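PDB 5OCM: NAD_Gly3P_dh, NAD-dependent glycerol-3-phosphate dehydrogenase from Streptosporangium roseum, which probably reduces imines to amines with NADPH as hydride donor, as an imine reductase related to the beta-hydroxyacid dehydrogenases. Local coordinates for residues A[4-18]-A[53-67]. Sequence-based numbering, arbitrary orientation.
Sequences TDVTVLGLGLMGQAL and ARDAAEASPLVVVCV. With NAP (NADP nicotinamide-adenine-dinucleotide phosphate), chain G.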
ATOM      1  N   THR A   4     -18.206  23.959 -28.710  1.00 21.56           N
ATOM      2  CA  THR A   4     -17.010  23.327 -28.241  1.00 18.30           C
ATOM      3  C   THR A   4     -17.237  21.828 -28.173  1.00 18.84           C
ATOM      4  O   THR A   4     -18.321  21.359 -28.343  1.00 17.16           O
ATOM      5  CB  THR A   4     -16.550  23.919 -26.877  1.00 18.22           C
ATOM      6  OG1 THR A   4     -17.641  23.979 -25.946  1.00 15.69           O
ATOM      7  CG2 THR A   4     -16.003  25.327 -27.034  1.00 19.19           C
ATOM      8  N   ASP A   5     -16.176  21.084 -27.934  1.00 17.70           N
ATOM      9  CA  ASP A   5     -16.215  19.619 -27.909  1.00 17.07           C
ATOM     10  C   ASP A   5     -16.573  19.068 -26.529  1.00 15.58           C
ATOM     11  O   ASP A   5     -17.186  18.017 -26.430  1.00 17.40           O
ATOM     12  CB  ASP A   5     -14.838  19.060 -28.317  1.00 17.40           C
ATOM     13  CG  ASP A   5     -14.420  19.484 -29.704  1.00 19.14           C
ATOM     14  OD1 ASP A   5     -15.224  19.421 -30.609  1.00 19.73           O
ATOM     15  OD2 ASP A   5     -13.283  19.902 -29.877  1.00 19.27           O
ATOM     16  N   VAL A   6     -16.151  19.784 -25.473  1.00 14.80           N
ATOM     17  CA  VAL A   6     -16.315  19.322 -24.112  1.00 15.52           C
ATOM     18  C   VAL A   6     -16.456  20.512 -23.168  1.00 14.93           C
ATOM     19  O   VAL A   6     -15.834  21.532 -23.368  1.00 14.42           O
ATOM     20  CB  VAL A   6     -15.176  18.330 -23.710  1.00 16.03           C
ATOM     21  CG1 VAL A   6     -13.884  19.010 -23.722  1.00 19.01           C
ATOM     22  CG2 VAL A   6     -15.409  17.759 -22.324  1.00 17.22           C
ATOM     23  N   THR A   7     -17.351  20.387 -22.202  1.00 13.38           N
ATOM     24  CA  THR A   7     -17.575  21.334 -21.111  1.00 12.63           C
ATOM     25  C   THR A   7     -17.127  20.703 -19.774  1.00 12.66           C
ATOM     26  O   THR A   7     -17.408  19.532 -19.533  1.00 12.10           O
ATOM     27  CB  THR A   7     -19.051  21.747 -21.038  1.00 14.26           C
ATOM     28  OG1 THR A   7     -19.334  22.588 -22.192  1.00 13.81           O
ATOM     29  CG2 THR A   7     -19.347  22.527 -19.765  1.00 14.55           C
ATOM     30  N   VAL A   8     -16.410  21.485 -18.950  1.00 11.85           N
ATOM     31  CA  VAL A   8     -16.104  21.121 -17.608  1.00 11.69           C
ATOM     32  C   VAL A   8     -16.825  22.098 -16.658  1.00 12.92           C
ATOM     33  O   VAL A   8     -16.645  23.344 -16.751  1.00 14.34           O
ATOM     34  CB  VAL A   8     -14.593  21.131 -17.312  1.00 12.20           C
ATOM     35  CG1 VAL A   8     -14.319  20.783 -15.843  1.00 14.10           C
ATOM     36  CG2 VAL A   8     -13.879  20.161 -18.259  1.00 13.51           C
ATOM     37  N   LEU A   9     -17.673  21.537 -15.785  1.00 13.43           N
ATOM     38  CA  LEU A   9     -18.309  22.269 -14.706  1.00 12.07           C
ATOM     39  C   LEU A   9     -17.618  21.922 -13.400  1.00 14.74           C
ATOM     40  O   LEU A   9     -17.654  20.769 -12.977  1.00 11.96           O
ATOM     41  CB  LEU A   9     -19.785  21.899 -14.596  1.00 13.39           C
ATOM     42  CG  LEU A   9     -20.599  21.967 -15.881  1.00 14.50           C
ATOM     43  CD1 LEU A   9     -22.035  21.499 -15.656  1.00 15.16           C
ATOM     44  CD2 LEU A   9     -20.608  23.373 -16.467  1.00 15.57           C
ATOM     45  N   GLY A  10     -17.005  22.927 -12.787  1.00 13.77           N
ATOM     46  CA  GLY A  10     -16.280  22.799 -11.538  1.00 12.87           C
ATOM     47  C   GLY A  10     -14.794  22.933 -11.784  1.00 13.05           C
ATOM     48  O   GLY A  10     -14.203  22.099 -12.475  1.00 14.41           O
ATOM     49  N   LEU A  11     -14.210  24.002 -11.258  1.00 12.72           N
ATOM     50  CA  LEU A  11     -12.814  24.347 -11.490  1.00 13.94           C
ATOM     51  C   LEU A  11     -12.055  24.454 -10.186  1.00 16.04           C
ATOM     52  O   LEU A  11     -11.287  25.404  -9.975  1.00 18.62           O
ATOM     53  CB  LEU A  11     -12.695  25.631 -12.290  1.00 14.36           C
ATOM     54  CG  LEU A  11     -13.330  25.606 -13.641  1.00 14.29           C
ATOM     55  CD1 LEU A  11     -13.177  26.977 -14.320  1.00 14.43           C
ATOM     56  CD2 LEU A  11     -12.836  24.476 -14.574  1.00 15.50           C
ATOM     57  N   GLY A  12     -12.198  23.420  -9.374  1.00 15.58           N
ATOM     58  CA  GLY A  12     -11.285  23.210  -8.234  1.00 15.41           C
ATOM     59  C   GLY A  12      -9.955  22.706  -8.700  1.00 13.85           C
ATOM     60  O   GLY A  12      -9.629  22.758  -9.886  1.00 12.78           O
ATOM     61  N   LEU A  13      -9.130  22.212  -7.768  1.00 13.98           N
ATOM     62  CA  LEU A  13      -7.819  21.672  -8.141  1.00 15.07           C
ATOM     63  C   LEU A  13      -7.982  20.600  -9.222  1.00 14.71           C
ATOM     64  O   LEU A  13      -7.208  20.536 -10.164  1.00 13.88           O
ATOM     65  CB  LEU A  13      -7.151  21.015  -6.924  1.00 16.61           C
ATOM     66  CG  LEU A  13      -6.777  21.964  -5.802  1.00 20.30           C
ATOM     67  CD1 LEU A  13      -6.022  21.170  -4.739  1.00 21.07           C
ATOM     68  CD2 LEU A  13      -5.866  23.108  -6.247  1.00 25.50           C
ATOM     69  N   MET A  14      -9.003  19.753  -9.092  1.00 13.29           N
ATOM     70  CA  MET A  14      -9.153  18.672 -10.043  1.00 14.48           C
ATOM     71  C   MET A  14      -9.813  19.118 -11.343  1.00 15.30           C
ATOM     72  O   MET A  14      -9.358  18.787 -12.443  1.00 14.96           O
ATOM     73  CB  MET A  14      -9.876  17.486  -9.409  1.00 15.17           C
ATOM     74  CG  MET A  14     -10.050  16.324 -10.353  1.00 15.50           C
ATOM     75  SD  MET A  14      -8.551  15.663 -11.183  1.00 16.02           S
ATOM     76  CE  MET A  14      -7.878  14.775  -9.770  1.00 16.33           C
ATOM     77  N   GLY A  15     -10.904  19.871 -11.232  1.00 15.87           N
ATOM     78  CA  GLY A  15     -11.528  20.420 -12.439  1.00 15.11           C
ATOM     79  C   GLY A  15     -10.586  21.206 -13.313  1.00 15.67           C
ATOM     80  O   GLY A  15     -10.653  21.125 -14.536  1.00 15.17           O
ATOM     81  N   GLN A  16      -9.705  21.965 -12.717  1.00 14.42           N
ATOM     82  CA  GLN A  16      -8.706  22.702 -13.497  1.00 16.28           C
ATOM     83  C   GLN A  16      -7.824  21.760 -14.305  1.00 14.76           C
ATOM     84  O   GLN A  16      -7.500  22.058 -15.479  1.00 14.93           O
ATOM     85  CB  GLN A  16      -7.798  23.585 -12.589  1.00 19.08           C
ATOM     86  CG  GLN A  16      -8.537  24.526 -11.769  1.00 23.67           C
ATOM     87  CD  GLN A  16      -8.115  25.793 -11.600  1.00 35.57           C
ATOM     88  OE1 GLN A  16      -8.756  26.676 -12.146  1.00 45.89           O
ATOM     89  NE2 GLN A  16      -6.937  25.956 -11.021  1.00 26.00           N
ATOM     90  N   ALA A  17      -7.412  20.646 -13.685  1.00 13.52           N
ATOM     91  CA  ALA A  17      -6.569  19.666 -14.352  1.00 13.05           C
ATOM     92  C   ALA A  17      -7.352  18.955 -15.482  1.00 12.39           C
ATOM     93  O   ALA A  17      -6.809  18.668 -16.550  1.00 12.98           O
ATOM     94  CB  ALA A  17      -6.037  18.638 -13.366  1.00 15.89           C
ATOM     95  N   LEU A  18      -8.625  18.656 -15.237  1.00 12.45           N
ATOM     96  CA  LEU A  18      -9.430  18.016 -16.273  1.00 12.67           C
ATOM     97  C   LEU A  18      -9.515  18.925 -17.517  1.00 13.09           C
ATOM     98  O   LEU A  18      -9.253  18.485 -18.662  1.00 12.55           O
ATOM     99  CB  LEU A  18     -10.831  17.719 -15.753  1.00 12.47           C
ATOM    100  CG  LEU A  18     -11.028  16.790 -14.569  1.00 14.26           C
ATOM    101  CD1 LEU A  18     -12.485  16.742 -14.167  1.00 13.24           C
ATOM    102  CD2 LEU A  18     -10.497  15.390 -14.864  1.00 15.76           C
ATOM    103  N   ALA A  53     -23.586  28.143 -15.703  1.00 17.57           N
ATOM    104  CA  ALA A  53     -23.547  26.713 -15.900  1.00 15.59           C
ATOM    105  C   ALA A  53     -24.427  26.319 -17.069  1.00 14.78           C
ATOM    106  O   ALA A  53     -24.102  25.435 -17.825  1.00 12.53           O
ATOM    107  CB  ALA A  53     -23.999  25.987 -14.636  1.00 15.54           C
ATOM    108  N   ARG A  54     -25.587  26.997 -17.202  1.00 16.62           N
ATOM    109  CA  ARG A  54     -26.471  26.663 -18.316  1.00 17.81           C
ATOM    110  C   ARG A  54     -25.805  26.951 -19.671  1.00 15.41           C
ATOM    111  O   ARG A  54     -25.873  26.137 -20.580  1.00 17.18           O
ATOM    112  CB  ARG A  54     -27.763  27.504 -18.172  1.00 23.64           C
ATOM    113  CG  ARG A  54     -28.843  27.237 -19.210  1.00 28.65           C
ATOM    114  CD  ARG A  54     -29.856  28.430 -19.203  1.00 33.18           C
ATOM    115  NE  ARG A  54     -31.177  27.923 -19.441  1.00 43.89           N
ATOM    116  CZ  ARG A  54     -31.735  27.772 -20.632  1.00 54.67           C
ATOM    117  NH1 ARG A  54     -32.969  27.288 -20.711  1.00 58.00           N
ATOM    118  NH2 ARG A  54     -31.082  28.136 -21.751  1.00 64.00           N
ATOM    119  N   ASP A  55     -25.164  28.113 -19.799  1.00 17.07           N
ATOM    120  CA  ASP A  55     -24.447  28.447 -21.040  1.00 17.61           C
ATOM    121  C   ASP A  55     -23.320  27.417 -21.323  1.00 14.88           C
ATOM    122  O   ASP A  55     -23.063  27.012 -22.460  1.00 14.51           O
ATOM    123  CB  ASP A  55     -23.775  29.819 -20.909  1.00 20.70           C
ATOM    124  CG  ASP A  55     -24.745  31.024 -21.070  1.00 24.45           C
ATOM    125  OD1 ASP A  55     -25.941  30.814 -21.419  1.00 27.82           O
ATOM    126  OD2 ASP A  55     -24.232  32.133 -20.871  1.00 29.44           O
ATOM    127  N   ALA A  56     -22.629  27.003 -20.261  1.00 13.84           N
ATOM    128  CA  ALA A  56     -21.537  26.050 -20.413  1.00 14.14           C
ATOM    129  C   ALA A  56     -22.044  24.703 -20.913  1.00 14.87           C
ATOM    130  O   ALA A  56     -21.495  24.118 -21.862  1.00 17.70           O
ATOM    131  CB  ALA A  56     -20.805  25.923 -19.121  1.00 11.86           C
ATOM    132  N   ALA A  57     -23.149  24.238 -20.324  1.00 15.79           N
ATOM    133  CA  ALA A  57     -23.739  22.981 -20.696  1.00 18.42           C
ATOM    134  C   ALA A  57     -24.221  22.985 -22.152  1.00 20.44           C
ATOM    135  O   ALA A  57     -24.026  21.993 -22.872  1.00 22.20           O
ATOM    136  CB  ALA A  57     -24.863  22.602 -19.755  1.00 17.47           C
ATOM    137  N   GLU A  58     -24.741  24.134 -22.585  1.00 20.40           N
ATOM    138  CA  GLU A  58     -25.276  24.257 -23.935  1.00 22.60           C
ATOM    139  C   GLU A  58     -24.207  24.244 -25.000  1.00 22.61           C
ATOM    140  O   GLU A  58     -24.522  24.025 -26.154  1.00 21.82           O
ATOM    141  CB  GLU A  58     -26.072  25.596 -24.121  1.00 26.68           C
ATOM    142  CG  GLU A  58     -27.455  25.584 -23.563  1.00 34.77           C
ATOM    143  CD  GLU A  58     -28.189  26.914 -23.713  1.00 43.82           C
ATOM    144  OE1 GLU A  58     -27.575  28.014 -23.839  1.00 44.14           O
ATOM    145  OE2 GLU A  58     -29.426  26.816 -23.670  1.00 44.46           O
ATOM    146  N   ALA A  59     -22.941  24.477 -24.630  1.00 17.57           N
ATOM    147  CA  ALA A  59     -21.867  24.653 -25.615  1.00 21.09           C
ATOM    148  C   ALA A  59     -21.329  23.357 -26.218  1.00 19.02           C
ATOM    149  O   ALA A  59     -20.734  23.398 -27.310  1.00 19.23           O
ATOM    150  CB  ALA A  59     -20.752  25.426 -24.980  1.00 23.32           C
ATOM    151  N   SER A  60     -21.518  22.219 -25.533  1.00 15.87           N
ATOM    152  CA  SER A  60     -20.833  20.997 -25.923  1.00 17.79           C
ATOM    153  C   SER A  60     -21.718  19.762 -25.921  1.00 17.56           C
ATOM    154  O   SER A  60     -22.653  19.680 -25.133  1.00 18.23           O
ATOM    155  CB  SER A  60     -19.638  20.699 -24.960  1.00 16.33           C
ATOM    156  OG  SER A  60     -18.843  21.874 -24.738  1.00 17.70           O
ATOM    157  N   PRO A  61     -21.365  18.750 -26.715  1.00 18.49           N
ATOM    158  CA  PRO A  61     -22.102  17.476 -26.651  1.00 19.03           C
ATOM    159  C   PRO A  61     -21.692  16.571 -25.496  1.00 17.20           C
ATOM    160  O   PRO A  61     -22.376  15.565 -25.270  1.00 17.60           O
ATOM    161  CB  PRO A  61     -21.720  16.783 -27.968  1.00 21.12           C
ATOM    162  CG  PRO A  61     -20.402  17.365 -28.329  1.00 22.15           C
ATOM    163  CD  PRO A  61     -20.420  18.782 -27.843  1.00 21.19           C
ATOM    164  N   LEU A  62     -20.614  16.898 -24.804  1.00 16.43           N
ATOM    165  CA  LEU A  62     -20.069  16.099 -23.689  1.00 15.61           C
ATOM    166  C   LEU A  62     -19.849  17.079 -22.541  1.00 15.56           C
ATOM    167  O   LEU A  62     -19.128  18.075 -22.704  1.00 13.85           O
ATOM    168  CB  LEU A  62     -18.766  15.439 -24.086  1.00 15.59           C
ATOM    169  CG  LEU A  62     -18.084  14.556 -23.080  1.00 17.41           C
ATOM    170  CD1 LEU A  62     -18.895  13.337 -22.852  1.00 17.46           C
ATOM    171  CD2 LEU A  62     -16.700  14.123 -23.468  1.00 18.39           C
ATOM    172  N   VAL A  63     -20.479  16.810 -21.398  1.00 14.57           N
ATOM    173  CA  VAL A  63     -20.445  17.701 -20.256  1.00 13.88           C
ATOM    174  C   VAL A  63     -19.937  16.922 -19.050  1.00 15.85           C
ATOM    175  O   VAL A  63     -20.531  15.928 -18.633  1.00 14.13           O
ATOM    176  CB  VAL A  63     -21.826  18.259 -19.905  1.00 14.46           C
ATOM    177  CG1 VAL A  63     -21.742  19.210 -18.685  1.00 14.51           C
ATOM    178  CG2 VAL A  63     -22.438  18.954 -21.108  1.00 16.13           C
ATOM    179  N   VAL A  64     -18.828  17.397 -18.502  1.00 14.72           N
ATOM    180  CA  VAL A  64     -18.123  16.710 -17.408  1.00 13.08           C
ATOM    181  C   VAL A  64     -18.318  17.571 -16.143  1.00 15.90           C
ATOM    182  O   VAL A  64     -18.042  18.771 -16.171  1.00 13.96           O
ATOM    183  CB  VAL A  64     -16.651  16.609 -17.709  1.00 13.72           C
ATOM    184  CG1 VAL A  64     -15.887  15.968 -16.534  1.00 16.69           C
ATOM    185  CG2 VAL A  64     -16.469  15.777 -18.974  1.00 14.70           C
ATOM    186  N   VAL A  65     -18.745  16.951 -15.030  1.00 13.60           N
ATOM    187  CA  VAL A  65     -18.890  17.685 -13.798  1.00 15.12           C
ATOM    188  C   VAL A  65     -17.903  17.136 -12.777  1.00 15.95           C
ATOM    189  O   VAL A  65     -17.830  15.901 -12.575  1.00 14.84           O
ATOM    190  CB  VAL A  65     -20.345  17.705 -13.236  1.00 18.89           C
ATOM    191  CG1 VAL A  65     -21.063  16.440 -13.331  1.00 23.73           C
ATOM    192  CG2 VAL A  65     -20.442  18.351 -11.876  1.00 19.61           C
ATOM    193  N   CYS A  66     -17.239  18.041 -12.068  1.00 13.76           N
ATOM    194  CA  CYS A  66     -16.273  17.642 -11.018  1.00 14.84           C
ATOM    195  C   CYS A  66     -16.316  18.675  -9.920  1.00 15.20           C
ATOM    196  O   CYS A  66     -15.568  19.634  -9.919  1.00 15.96           O
ATOM    197  CB  CYS A  66     -14.907  17.457 -11.594  1.00 16.32           C
ATOM    198  SG  CYS A  66     -13.734  16.774 -10.371  1.00 17.95           S
ATOM    199  N   VAL A  67     -17.305  18.510  -9.030  1.00 14.22           N
ATOM    200  CA  VAL A  67     -17.512  19.424  -7.893  1.00 14.86           C
ATOM    201  C   VAL A  67     -17.261  18.662  -6.594  1.00 14.63           C
ATOM    202  O   VAL A  67     -16.707  17.545  -6.617  1.00 16.55           O
ATOM    203  CB  VAL A  67     -18.871  20.158  -7.961  1.00 14.19           C
ATOM    204  CG1 VAL A  67     -18.876  21.090  -9.167  1.00 14.51           C
ATOM    205  CG2 VAL A  67     -20.051  19.161  -7.990  1.00 14.66           C
TER
HETATM  206  PA  NAP G 301     -11.938  21.551  -4.617  1.00 17.36           P
HETATM  207  O1A NAP G 301     -10.605  22.199  -4.987  1.00 15.58           O
HETATM  208  O2A NAP G 301     -12.257  21.791  -3.214  1.00 16.42           O
HETATM  209  O5B NAP G 301     -13.158  22.043  -5.587  1.00 15.99           O
HETATM  210  C5B NAP G 301     -14.508  21.893  -5.160  1.00 14.86           C
HETATM  211  C4B NAP G 301     -15.298  22.366  -6.356  1.00 14.19           C
HETATM  212  O4B NAP G 301     -16.686  22.139  -6.188  1.00 15.15           O
HETATM  213  C3B NAP G 301     -15.124  23.880  -6.693  1.00 15.66           C
HETATM  214  O3B NAP G 301     -15.104  24.103  -8.123  1.00 15.10           O
HETATM  215  C2B NAP G 301     -16.402  24.468  -6.060  1.00 16.06           C
HETATM  216  O2B NAP G 301     -16.771  25.772  -6.547  1.00 18.70           O
HETATM  217  C1B NAP G 301     -17.394  23.388  -6.396  1.00 15.43           C
HETATM  218  N9A NAP G 301     -18.600  23.428  -5.591  1.00 15.99           N
HETATM  219  C8A NAP G 301     -18.759  23.131  -4.297  1.00 16.08           C
HETATM  220  N7A NAP G 301     -20.020  23.276  -3.918  1.00 16.12           N
HETATM  221  C5A NAP G 301     -20.691  23.690  -5.011  1.00 16.47           C
HETATM  222  C6A NAP G 301     -22.070  24.028  -5.314  1.00 18.17           C
HETATM  223  N6A NAP G 301     -23.032  23.953  -4.314  1.00 20.38           N
HETATM  224  N1A NAP G 301     -22.363  24.502  -6.544  1.00 17.31           N
HETATM  225  C2A NAP G 301     -21.437  24.586  -7.525  1.00 18.46           C
HETATM  226  N3A NAP G 301     -20.141  24.264  -7.341  1.00 15.39           N
HETATM  227  C4A NAP G 301     -19.766  23.815  -6.117  1.00 17.09           C
HETATM  228  O3  NAP G 301     -11.977  19.980  -4.785  1.00 16.02           O
HETATM  229  PN  NAP G 301     -11.130  19.153  -5.925  1.00 15.68           P
HETATM  230  O1N NAP G 301      -9.875  18.663  -5.326  1.00 15.84           O
HETATM  231  O2N NAP G 301     -11.259  19.837  -7.297  1.00 14.81           O
HETATM  232  O5D NAP G 301     -12.122  17.880  -5.868  1.00 14.92           O
HETATM  233  C5D NAP G 301     -13.289  17.887  -6.696  1.00 16.13           C
HETATM  234  C4D NAP G 301     -13.816  16.467  -6.723  1.00 13.98           C
HETATM  235  O4D NAP G 301     -12.774  15.596  -7.339  1.00 13.59           O
HETATM  236  C3D NAP G 301     -14.167  15.971  -5.306  1.00 14.34           C
HETATM  237  O3D NAP G 301     -15.341  15.139  -5.334  1.00 12.90           O
HETATM  238  C2D NAP G 301     -12.910  15.145  -4.985  1.00 13.48           C
HETATM  239  O2D NAP G 301     -13.064  14.121  -3.989  1.00 13.78           O
HETATM  240  C1D NAP G 301     -12.567  14.584  -6.391  1.00 13.16           C
HETATM  241  N1N NAP G 301     -11.185  14.170  -6.528  1.00 13.01           N
HETATM  242  C2N NAP G 301     -10.197  15.012  -6.300  1.00 15.24           C
HETATM  243  C3N NAP G 301      -8.856  14.596  -6.404  1.00 15.03           C
HETATM  244  C7N NAP G 301      -7.700  15.469  -6.091  1.00 15.38           C
HETATM  245  O7N NAP G 301      -6.588  14.898  -6.090  1.00 15.79           O
HETATM  246  N7N NAP G 301      -7.873  16.734  -5.822  1.00 17.63           N
HETATM  247  C4N NAP G 301      -8.575  13.284  -6.818  1.00 14.92           C
HETATM  248  C5N NAP G 301      -9.651  12.466  -7.151  1.00 15.49           C
HETATM  249  C6N NAP G 301     -10.937  12.952  -6.992  1.00 15.19           C
HETATM  250  P2B NAP G 301     -16.123  27.077  -5.874  1.00 20.18           P
HETATM  251  O1X NAP G 301     -14.785  27.235  -6.517  1.00 16.26           O
HETATM  252  O2X NAP G 301     -17.182  28.074  -6.202  1.00 20.16           O
HETATM  253  O3X NAP G 301     -16.193  26.818  -4.367  1.00 16.57           O
HETATM  254  O   HOH W   1     -12.874  20.639  -9.223  1.00 11.95           O
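Strands 6-9 and 62-65 pair in parallel at the centre of the Rossmann-type NADP-binding domain, and the loops that follow their carboxyl ends line part of the dinucleotide site. Thr7, Val8 and Leu9 lie opposite Val63, Val64 and Val65. The ladder is regular: Thr7 N gives to Leu62 O, Val64 N to Thr7 O, Leu9 N to Val64 O, and Cys66 N closes it on Leu9 O at 2.9 Å.

Helix 53-58 packs on the face bearing Thr7 and Leu9, running roughly antiparallel to strand 6-9 (153°). Thr7 OG1 donates to Ala56 O over 2.7 Å from above the carbonyl plane, while Ala59 N reaches the same oxygen from the opposite face. The Thr7 chi1 of -71° sets OG1 beside the backbone N and sends CG2 anti to that N, against the Ala56 carbonyl and CB. Ser60 OG lies 2.7 Å from Thr7 OG1 and is hydrogen-bonded to Thr4 OG1, which also meets Thr30 of the neighbouring strand; a row of three hydroxyls thus links the loop at Ser60 to Thr7 on its strand and to Thr4 just before it. A valine in place of Thr7 would probably leave Ala56 O without its side-chain donor and Ser60 OG facing a methyl. Further along, Leu9 reaches across to both helix 53-58 and strand 62-65, CD2 against Ala56 CB and CD1 3.8 Å from Val63 CG1. On the side of Val8 and Val64, Leu18 CD1 reaches Val64 CG1 and rests 3.6 Å from Cys66 CB.

Gly10, Gly12 and Gly15 belong to a GxGxxG pattern running from the strand through the turn, with Gly12 at the N-cap, into the helix; a side chain on Gly10 would strike Cys66 O. Leu13 N and Met14 N donate to NADP phosphate oxygens O1A and O2N. One water joins the halves, accepting from Gly15 N and donating to NADP O2N and, at 3.0 Å, to Cys66 O.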